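Local coordinates for protein endopolygalacturonase (Chondrostereum purpureum, PDB 1K5C) that probably hydrolyses the alpha-1,4 bonds between galacturonosyl units of polygalacturonan, as an endopolygalacturonase of glycoside hydrolase family 28 folded as a right-handed parallel beta-helix, at residues Y84-N92 against A142-T152; V266-D277 against T297-W307. One frame throughout, in Å; residues are numbered along the deposited sequence. Where two conformers were deposited one is given.

Contact 1 (Y84-N92 against A142-T152). With NAG (2-acetamido-2-deoxy-beta-D-glucopyranose), chain B.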
loop_
_atom_site.group_PDB
_atom_site.type_symbol
_atom_site.label_atom_id
_atom_site.label_comp_id
_atom_site.label_asym_id
_atom_site.label_seq_id
_atom_site.Cartn_x
_atom_site.Cartn_y
_atom_site.Cartn_z
ATOM N N TYR A 84 -15.298 -4.790 13.814
ATOM C CA TYR A 84 -15.966 -4.546 12.524
ATOM C C TYR A 84 -15.848 -5.739 11.580
ATOM O O TYR A 84 -16.726 -5.971 10.771
ATOM C CB TYR A 84 -15.336 -3.369 11.853
ATOM C CG TYR A 84 -15.242 -2.052 12.636
ATOM C CD1 TYR A 84 -16.193 -1.060 12.479
ATOM C CD2 TYR A 84 -14.173 -1.856 13.497
ATOM C CE1 TYR A 84 -16.091 0.132 13.222
ATOM C CE2 TYR A 84 -14.029 -0.645 14.206
ATOM C CZ TYR A 84 -14.998 0.344 14.032
ATOM O OH TYR A 84 -14.866 1.562 14.667
ATOM N N TRP A 85 -14.682 -6.436 11.596
ATOM C CA TRP A 85 -14.392 -7.415 10.532
ATOM C C TRP A 85 -15.471 -8.463 10.428
ATOM O O TRP A 85 -15.895 -9.063 11.425
ATOM C CB TRP A 85 -13.055 -8.105 10.852
ATOM C CG TRP A 85 -11.866 -7.203 10.847
ATOM C CD1 TRP A 85 -11.695 -6.039 10.130
ATOM C CD2 TRP A 85 -10.655 -7.410 11.597
ATOM N NE1 TRP A 85 -10.443 -5.515 10.394
ATOM C CE2 TRP A 85 -9.804 -6.317 11.304
ATOM C CE3 TRP A 85 -10.241 -8.375 12.518
ATOM C CZ2 TRP A 85 -8.527 -6.181 11.876
ATOM C CZ3 TRP A 85 -8.977 -8.231 13.108
ATOM C CH2 TRP A 85 -8.146 -7.142 12.788
ATOM N N ASP A 86 -15.842 -8.755 9.178
ATOM C CA ASP A 86 -16.928 -9.713 8.924
ATOM C C ASP A 86 -16.650 -10.527 7.648
ATOM O O ASP A 86 -17.599 -11.146 7.120
ATOM C CB ASP A 86 -18.253 -9.013 8.832
ATOM C CG ASP A 86 -18.393 -8.112 7.630
ATOM O OD1 ASP A 86 -17.372 -7.843 6.987
ATOM O OD2 ASP A 86 -19.539 -7.640 7.319
ATOM N N GLY A 87 -15.439 -10.508 7.137
ATOM C CA GLY A 87 -15.084 -11.214 5.924
ATOM C C GLY A 87 -15.374 -10.442 4.656
ATOM O O GLY A 87 -14.977 -10.893 3.571
ATOM N N LYS A 88 -16.103 -9.309 4.732
ATOM C CA LYS A 88 -16.559 -8.608 3.534
ATOM C C LYS A 88 -15.856 -7.262 3.332
ATOM O O LYS A 88 -15.994 -6.670 2.255
ATOM C CB LYS A 88 -18.078 -8.412 3.581
ATOM C CG LYS A 88 -18.816 -9.768 3.584
ATOM C CD LYS A 88 -20.326 -9.549 3.699
ATOM C CE LYS A 88 -21.025 -10.913 3.627
ATOM N NZ LYS A 88 -22.492 -10.819 4.013
ATOM N N GLY A 89 -15.145 -6.778 4.341
ATOM C CA GLY A 89 -14.375 -5.514 4.092
ATOM C C GLY A 89 -15.280 -4.412 3.614
ATOM O O GLY A 89 -16.402 -4.191 4.111
ATOM N N THR A 90 -14.745 -3.644 2.659
ATOM C CA THR A 90 -15.458 -2.492 2.123
ATOM C C THR A 90 -16.291 -2.896 0.925
ATOM O O THR A 90 -16.889 -2.048 0.261
ATOM C CB THR A 90 -14.449 -1.369 1.788
ATOM O OG1 THR A 90 -13.332 -1.863 1.019
ATOM C CG2 THR A 90 -13.830 -0.836 3.050
ATOM N N ASN A 91 -16.406 -4.217 0.656
ATOM C CA ASN A 91 -17.245 -4.658 -0.452
ATOM C C ASN A 91 -18.704 -4.673 -0.021
ATOM O O ASN A 91 -19.621 -4.452 -0.859
ATOM C CB ASN A 91 -16.900 -6.087 -0.850
ATOM C CG ASN A 91 -15.495 -6.244 -1.393
ATOM O OD1 ASN A 91 -15.012 -5.297 -2.036
ATOM N ND2 ASN A 91 -14.948 -7.421 -1.188
ATOM N N ASN A 92 -19.005 -5.031 1.223
ATOM C CA ASN A 92 -20.359 -5.295 1.676
ATOM C C ASN A 92 -20.316 -5.469 3.184
ATOM O O ASN A 92 -19.289 -5.256 3.820
ATOM C CB ASN A 92 -20.904 -6.551 0.931
ATOM C CG ASN A 92 -22.373 -6.466 0.644
ATOM O OD1 ASN A 92 -23.142 -6.114 1.570
ATOM N ND2 ASN A 92 -22.772 -6.769 -0.596
ATOM N N ALA A 142 -4.295 -10.132 13.368
ATOM C CA ALA A 142 -5.490 -10.695 13.963
ATOM C C ALA A 142 -6.572 -10.906 12.923
ATOM O O ALA A 142 -7.487 -11.746 13.117
ATOM C CB ALA A 142 -5.976 -9.765 15.086
ATOM N N GLY A 143 -6.554 -10.144 11.829
ATOM C CA GLY A 143 -7.536 -10.287 10.745
ATOM C C GLY A 143 -7.443 -11.629 10.013
ATOM O O GLY A 143 -8.356 -11.949 9.236
ATOM N N ASP A 144 -6.376 -12.393 10.216
ATOM C CA ASP A 144 -6.291 -13.696 9.576
ATOM C C ASP A 144 -7.297 -14.660 10.157
ATOM O O ASP A 144 -7.720 -15.633 9.502
ATOM C CB ASP A 144 -4.903 -14.310 9.752
ATOM C CG ASP A 144 -3.810 -13.719 8.883
ATOM O OD1 ASP A 144 -4.062 -12.746 8.172
ATOM O OD2 ASP A 144 -2.696 -14.313 8.911
ATOM N N THR A 145 -7.664 -14.491 11.423
ATOM C CA THR A 145 -8.546 -15.460 12.138
ATOM C C THR A 145 -9.874 -15.534 11.433
ATOM O O THR A 145 -10.565 -14.515 11.224
ATOM C CB THR A 145 -8.713 -15.025 13.607
ATOM O OG1 THR A 145 -7.407 -15.023 14.214
ATOM C CG2 THR A 145 -9.633 -16.024 14.334
ATOM N N LYS A 146 -10.230 -16.760 10.961
ATOM C CA LYS A 146 -11.461 -17.018 10.234
ATOM C C LYS A 146 -11.543 -16.136 8.996
ATOM O O LYS A 146 -12.671 -15.930 8.455
ATOM C CB LYS A 146 -12.684 -16.916 11.125
ATOM C CG LYS A 146 -12.718 -17.950 12.220
ATOM C CD LYS A 146 -13.942 -17.852 13.072
ATOM C CE LYS A 146 -14.867 -16.678 12.845
ATOM N N ASN A 147 -10.395 -15.651 8.471
ATOM C CA ASN A 147 -10.410 -14.826 7.271
ATOM C C ASN A 147 -11.413 -13.659 7.384
ATOM O O ASN A 147 -11.981 -13.197 6.400
ATOM C CB ASN A 147 -10.628 -15.613 5.971
ATOM C CG ASN A 147 -9.523 -16.633 5.748
ATOM O OD1 ASN A 147 -9.815 -17.788 5.565
ATOM N ND2 ASN A 147 -8.241 -16.246 5.792
ATOM N N LEU A 148 -11.523 -13.110 8.623
ATOM C CA LEU A 148 -12.485 -12.014 8.775
ATOM C C LEU A 148 -11.920 -10.666 8.335
ATOM O O LEU A 148 -12.695 -9.834 7.860
ATOM C CB LEU A 148 -12.969 -11.919 10.229
ATOM C CG LEU A 148 -13.773 -13.192 10.639
ATOM C CD1 LEU A 148 -13.968 -13.124 12.182
ATOM C CD2 LEU A 148 -15.055 -13.391 9.850
ATOM N N GLY A 149 -10.629 -10.410 8.514
ATOM C CA GLY A 149 -10.076 -9.146 8.031
ATOM C C GLY A 149 -10.116 -9.117 6.505
ATOM O O GLY A 149 -9.930 -10.139 5.838
ATOM N N HIS A 150 -10.386 -7.938 5.950
ATOM C CA HIS A 150 -10.594 -7.865 4.498
ATOM C C HIS A 150 -10.360 -6.416 4.057
ATOM O O HIS A 150 -10.703 -5.477 4.788
ATOM C CB HIS A 150 -12.052 -8.305 4.181
ATOM C CG HIS A 150 -12.197 -8.796 2.823
ATOM N ND1 HIS A 150 -11.860 -10.109 2.507
ATOM C CD2 HIS A 150 -12.648 -8.208 1.669
ATOM C CE1 HIS A 150 -12.086 -10.277 1.208
ATOM N NE2 HIS A 150 -12.545 -9.158 0.673
ATOM N N ASN A 151 -9.770 -6.223 2.873
ATOM C CA ASN A 151 -9.479 -4.874 2.376
ATOM C C ASN A 151 -8.592 -4.106 3.380
ATOM O O ASN A 151 -8.657 -2.877 3.450
ATOM C CB ASN A 151 -10.713 -4.044 2.030
ATOM C CG ASN A 151 -11.599 -4.745 0.997
ATOM O OD1 ASN A 151 -12.756 -5.120 1.285
ATOM N ND2 ASN A 151 -11.097 -4.922 -0.183
ATOM N N THR A 152 -7.706 -4.839 4.061
ATOM C CA THR A 152 -6.817 -4.255 5.073
ATOM C C THR A 152 -5.490 -3.805 4.475
ATOM O O THR A 152 -4.396 -4.051 5.019
ATOM C CB THR A 152 -6.629 -5.251 6.212
ATOM O OG1 THR A 152 -6.397 -6.561 5.646
ATOM C CG2 THR A 152 -7.860 -5.256 7.147
HETATM C C1 NAG B . -24.230 -6.905 -0.824
HETATM C C2 NAG B . -24.316 -6.904 -2.393
HETATM C C3 NAG B . -25.809 -6.941 -2.751
HETATM C C4 NAG B . -26.307 -8.323 -2.273
HETATM C C5 NAG B . -26.117 -8.435 -0.717
HETATM C C6 NAG B . -26.379 -9.818 -0.214
HETATM C C7 NAG B . -22.302 -5.582 -3.178
HETATM C C8 NAG B . -21.951 -4.220 -3.589
HETATM N N2 NAG B . -23.609 -5.735 -2.861
HETATM O O3 NAG B . -26.146 -6.734 -4.121
HETATM O O4 NAG B . -27.706 -8.341 -2.558
HETATM O O5 NAG B . -24.722 -8.163 -0.395
HETATM O O6 NAG B . -26.386 -9.924 1.196
HETATM O O7 NAG B . -21.488 -6.406 -3.176
HETATM O O HOH W 1 -13.943 -7.454 7.027
HETATM O O HOH W 2 -12.704 -9.352 -2.102
HETATM O O HOH W 3 -12.055 -6.597 -2.514
#
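G87 and L148 bring their CA atoms to 3.9 Å where two loops at one side of the parallel beta-helix run together, and G87 N donates to L148 O at 2.9 Å. A water accepts from D86 N and G89 N and probably donates to L148 O, bridging the two loops. W85, its CG anti to the carbonyl carbon (chi1 -64°), lays one indole face on two glycines: G143 CA lies 3.8 Å from the centroid of the six-membered ring, G149 CA over the five-membered ring. A142 CB meets the ring edge in its plane, while NE1 is hydrogen-bonded to the backbone O of S117. G87 O lies over one face of the H150 imidazole, 3.4 Å from ND1 at an angle too poor for a hydrogen bond. N91 and N151, which bind galacturonate in another structure of this protein, come together here, probably lining the substrate cleft. Their amide planes stand nearly perpendicular (86°), and a water joins N91 OD1 to N151 ND2. The other end of the N151 amide grips the backbone: T90 N reaches N151 OD1 at 2.8 Å, tilted 35° from the carbonyl plane.

Contact 2 (V266-D277 against T297-W307); sequences VGNPGTGAPFSD and TVECGNCSGNW
The W307 indole has F275 O at its edge, in the ring plane, 3.9 Å from CZ2, while the F275 ring is met obliquely by C303 SG, 4.0 Å from F275 CD2. That sulfur belongs to the C300-C303 disulfide; I227 and A229 of strand 223-230 and I258 of strand 254-259 also touch the F275 side chain. W307 NE1 donates to S304 O from above the carbonyl plane, and the same oxygen takes D277 N. The N302 amide, CG anti to the backbone N (chi1 -177°), lies alongside P274 and sends ND2 to T271 O at 2.9 Å. The E299 chain bends at chi2 (86°) and crosses V266 at about a right angle, its CD 3.7 Å from V266 CB. E299 OE2 receives G267 N at 2.9 Å from above the carboxylate plane, beside P269 CD. An alanine here, lacking the carboxylate, is likely to leave G267 N without its acceptor and to open a gap beside V266 and P269. The backbones of F275-S276 and C303-S304 pair in parallel, S304 N donating to F275 O at 2.9 Å. Such parallel pairing between successive coils is characteristic of beta-helices, here the right-handed one of family 28.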
loop_
_atom_site.group_PDB
_atom_site.type_symbol
_atom_site.label_atom_id
_atom_site.label_comp_id
_atom_site.label_asym_id
_atom_site.label_seq_id
_atom_site.Cartn_x
_atom_site.Cartn_y
_atom_site.Cartn_z
ATOM N N VAL A 266 -7.720 -12.569 -16.167
ATOM C CA VAL A 266 -7.492 -12.615 -17.611
ATOM C C VAL A 266 -8.848 -12.481 -18.317
ATOM O O VAL A 266 -9.912 -12.556 -17.676
ATOM C CB VAL A 266 -6.786 -13.912 -18.023
ATOM C CG1 VAL A 266 -5.422 -14.087 -17.347
ATOM C CG2 VAL A 266 -7.621 -15.136 -17.704
ATOM N N GLY A 267 -8.750 -12.311 -19.641
ATOM C CA GLY A 267 -9.899 -12.241 -20.537
ATOM C C GLY A 267 -10.222 -10.834 -20.978
ATOM O O GLY A 267 -10.343 -9.907 -20.131
ATOM N N ASN A 268 -10.361 -10.614 -22.264
ATOM C CA ASN A 268 -10.822 -9.356 -22.854
ATOM C C ASN A 268 -10.123 -8.219 -22.119
ATOM O O ASN A 268 -10.804 -7.316 -21.645
ATOM C CB ASN A 268 -12.338 -9.236 -22.776
ATOM C CG ASN A 268 -13.133 -8.091 -23.381
ATOM O OD1 ASN A 268 -14.285 -7.590 -23.024
ATOM N ND2 ASN A 268 -12.561 -7.555 -24.470
ATOM N N PRO A 269 -8.771 -8.183 -22.094
ATOM C CA PRO A 269 -8.109 -7.071 -21.385
ATOM C C PRO A 269 -8.404 -5.743 -22.052
ATOM O O PRO A 269 -8.519 -5.589 -23.263
ATOM C CB PRO A 269 -6.624 -7.453 -21.431
ATOM C CG PRO A 269 -6.545 -8.248 -22.743
ATOM C CD PRO A 269 -7.824 -9.132 -22.692
ATOM N N GLY A 270 -8.477 -4.717 -21.207
ATOM C CA GLY A 270 -8.700 -3.357 -21.687
ATOM C C GLY A 270 -7.483 -2.780 -22.394
ATOM O O GLY A 270 -6.348 -3.224 -22.232
ATOM N N THR A 271 -7.788 -1.717 -23.125
ATOM C CA THR A 271 -6.751 -1.043 -23.921
ATOM C C THR A 271 -6.533 0.397 -23.513
ATOM O O THR A 271 -5.700 1.100 -24.113
ATOM C CB THR A 271 -7.106 -1.085 -25.428
ATOM O OG1 THR A 271 -8.366 -0.372 -25.541
ATOM C CG2 THR A 271 -7.187 -2.511 -25.894
ATOM N N GLY A 272 -7.278 0.900 -22.502
ATOM C CA GLY A 272 -7.263 2.302 -22.147
ATOM C C GLY A 272 -6.334 2.690 -20.998
ATOM O O GLY A 272 -6.311 3.874 -20.639
ATOM N N ALA A 273 -5.585 1.732 -20.440
ATOM C CA ALA A 273 -4.670 2.008 -19.346
ATOM C C ALA A 273 -3.285 1.430 -19.668
ATOM O O ALA A 273 -2.785 0.518 -19.014
ATOM C CB ALA A 273 -5.215 1.399 -18.047
ATOM N N PRO A 274 -2.653 1.940 -20.729
ATOM C CA PRO A 274 -1.409 1.320 -21.231
ATOM C C PRO A 274 -0.355 1.208 -20.131
ATOM O O PRO A 274 -0.098 2.126 -19.363
ATOM C CB PRO A 274 -0.934 2.289 -22.337
ATOM C CG PRO A 274 -1.765 3.540 -22.141
ATOM C CD PRO A 274 -3.095 3.040 -21.612
ATOM N N PHE A 275 0.347 0.041 -20.169
ATOM C CA PHE A 275 1.510 -0.215 -19.306
ATOM C C PHE A 275 2.763 -0.137 -20.171
ATOM O O PHE A 275 2.827 -0.776 -21.226
ATOM C CB PHE A 275 1.478 -1.595 -18.672
ATOM C CG PHE A 275 0.312 -1.904 -17.759
ATOM C CD1 PHE A 275 -0.540 -0.931 -17.278
ATOM C CD2 PHE A 275 0.093 -3.236 -17.431
ATOM C CE1 PHE A 275 -1.629 -1.283 -16.451
ATOM C CE2 PHE A 275 -0.960 -3.611 -16.588
ATOM C CZ PHE A 275 -1.821 -2.619 -16.097
ATOM N N SER A 276 3.787 0.552 -19.681
ATOM C CA SER A 276 5.050 0.646 -20.431
ATOM C C SER A 276 6.239 0.594 -19.462
ATOM O O SER A 276 6.159 1.011 -18.310
ATOM C CB SER A 276 5.106 1.865 -21.292
ATOM O OG SER A 276 4.917 3.019 -20.587
ATOM N N ASP A 277 7.332 0.087 -20.014
ATOM C CA ASP A 277 8.662 0.163 -19.351
ATOM C C ASP A 277 8.628 -0.439 -17.951
ATOM O O ASP A 277 8.920 0.235 -16.959
ATOM C CB ASP A 277 9.153 1.611 -19.347
ATOM C CG ASP A 277 9.287 2.151 -20.719
ATOM O OD1 ASP A 277 9.208 1.423 -21.745
ATOM O OD2 ASP A 277 9.549 3.392 -20.770
ATOM N N THR A 297 1.883 -14.476 -15.089
ATOM C CA THR A 297 0.941 -14.196 -16.174
ATOM C C THR A 297 0.995 -12.686 -16.475
ATOM O O THR A 297 0.933 -11.866 -15.547
ATOM C CB THR A 297 -0.483 -14.656 -15.871
ATOM O OG1 THR A 297 -0.455 -16.111 -16.036
ATOM C CG2 THR A 297 -1.560 -14.076 -16.789
ATOM N N VAL A 298 1.083 -12.381 -17.767
ATOM C CA VAL A 298 0.963 -11.023 -18.287
ATOM C C VAL A 298 -0.226 -11.050 -19.246
ATOM O O VAL A 298 -0.212 -11.842 -20.197
ATOM C CB VAL A 298 2.246 -10.590 -19.028
ATOM C CG1 VAL A 298 2.026 -9.226 -19.688
ATOM C CG2 VAL A 298 3.435 -10.578 -18.056
ATOM N N GLU A 299 -1.229 -10.201 -18.976
ATOM C CA GLU A 299 -2.457 -10.125 -19.784
ATOM C C GLU A 299 -2.660 -8.673 -20.194
ATOM O O GLU A 299 -3.302 -7.891 -19.507
ATOM C CB GLU A 299 -3.647 -10.681 -18.971
ATOM C CG GLU A 299 -4.964 -10.625 -19.750
ATOM C CD GLU A 299 -5.224 -11.809 -20.648
ATOM O OE1 GLU A 299 -4.345 -12.650 -20.843
ATOM O OE2 GLU A 299 -6.372 -11.911 -21.161
ATOM N N CYS A 300 -2.095 -8.332 -21.347
ATOM C CA CYS A 300 -2.121 -6.967 -21.868
ATOM C C CYS A 300 -3.097 -6.840 -23.029
ATOM O O CYS A 300 -3.015 -7.597 -24.004
ATOM C CB CYS A 300 -0.753 -6.552 -22.452
ATOM S SG CYS A 300 0.532 -6.254 -21.216
ATOM N N GLY A 301 -3.947 -5.794 -22.961
ATOM C CA GLY A 301 -4.590 -5.242 -24.155
ATOM C C GLY A 301 -3.787 -4.126 -24.749
ATOM O O GLY A 301 -3.951 -3.863 -25.966
ATOM N N ASN A 302 -2.934 -3.423 -23.989
ATOM C CA ASN A 302 -2.174 -2.311 -24.529
ATOM C C ASN A 302 -0.919 -2.134 -23.648
ATOM O O ASN A 302 -1.000 -1.541 -22.553
ATOM C CB ASN A 302 -3.036 -1.043 -24.570
ATOM C CG ASN A 302 -2.306 0.130 -25.206
ATOM O OD1 ASN A 302 -1.169 -0.010 -25.695
ATOM N ND2 ASN A 302 -2.979 1.293 -25.217
ATOM N N CYS A 303 0.203 -2.688 -24.110
ATOM C CA CYS A 303 1.473 -2.570 -23.368
ATOM C C CYS A 303 2.575 -2.291 -24.381
ATOM O O CYS A 303 2.506 -2.796 -25.505
ATOM C CB CYS A 303 1.829 -3.877 -22.644
ATOM S SG CYS A 303 0.661 -4.208 -21.270
ATOM N N SER A 304 3.580 -1.517 -23.959
ATOM C CA SER A 304 4.649 -1.093 -24.825
ATOM C C SER A 304 6.002 -1.121 -24.095
ATOM O O SER A 304 6.078 -1.009 -22.855
ATOM C CB SER A 304 4.418 0.350 -25.309
ATOM O OG SER A 304 3.363 0.371 -26.280
ATOM N N GLY A 305 7.069 -1.170 -24.885
ATOM C CA GLY A 305 8.430 -1.005 -24.414
ATOM C C GLY A 305 9.218 -2.320 -24.434
ATOM O O GLY A 305 8.723 -3.392 -24.750
ATOM N N ASN A 306 10.511 -2.143 -24.087
ATOM C CA ASN A 306 11.448 -3.291 -23.970
ATOM C C ASN A 306 11.559 -3.591 -22.497
ATOM O O ASN A 306 12.286 -2.923 -21.755
ATOM C CB ASN A 306 12.800 -2.908 -24.546
ATOM C CG ASN A 306 12.669 -2.656 -26.060
ATOM O OD1 ASN A 306 12.205 -3.531 -26.782
ATOM N ND2 ASN A 306 13.018 -1.469 -26.485
ATOM N N TRP A 307 10.769 -4.589 -22.074
ATOM C CA TRP A 307 10.691 -4.953 -20.641
ATOM C C TRP A 307 11.854 -5.887 -20.364
ATOM O O TRP A 307 11.861 -7.068 -20.786
ATOM C CB TRP A 307 9.358 -5.647 -20.380
ATOM C CG TRP A 307 8.151 -4.753 -20.516
ATOM C CD1 TRP A 307 8.056 -3.520 -21.117
ATOM C CD2 TRP A 307 6.841 -5.078 -20.008
ATOM N NE1 TRP A 307 6.723 -3.038 -20.984
ATOM C CE2 TRP A 307 5.973 -3.994 -20.339
ATOM C CE3 TRP A 307 6.290 -6.180 -19.317
ATOM C CZ2 TRP A 307 4.618 -4.011 -19.997
ATOM C CZ3 TRP A 307 4.946 -6.181 -18.985
ATOM C CH2 TRP A 307 4.114 -5.100 -19.318
HETATM O O HOH W 4 11.306 0.354 -22.990
#

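Contact 1 closes before contact 2 opens along the chain, and both belong to the same family 28 beta-helix. Their centres are 31 Å apart and their nearest atoms about 17 Å, so they do not touch. Contact 1 joins the loop between strands 76-78 and 101-104 to the one between 130-139 and 155-158; contact 2 lies further toward the C-terminal end. The strands that follow the two loops of contact 1, 101-104 and 155-158, belong to the same 11-stranded parallel sheet as 294-299 of contact 2. Contact 1 brings together two loops that carry galacturonate-binding residues, whereas contact 2 joins coils of the beta-helix where the F275 and K228 side chains are about 6 Å apart, K228 being another galacturonate-binding residue.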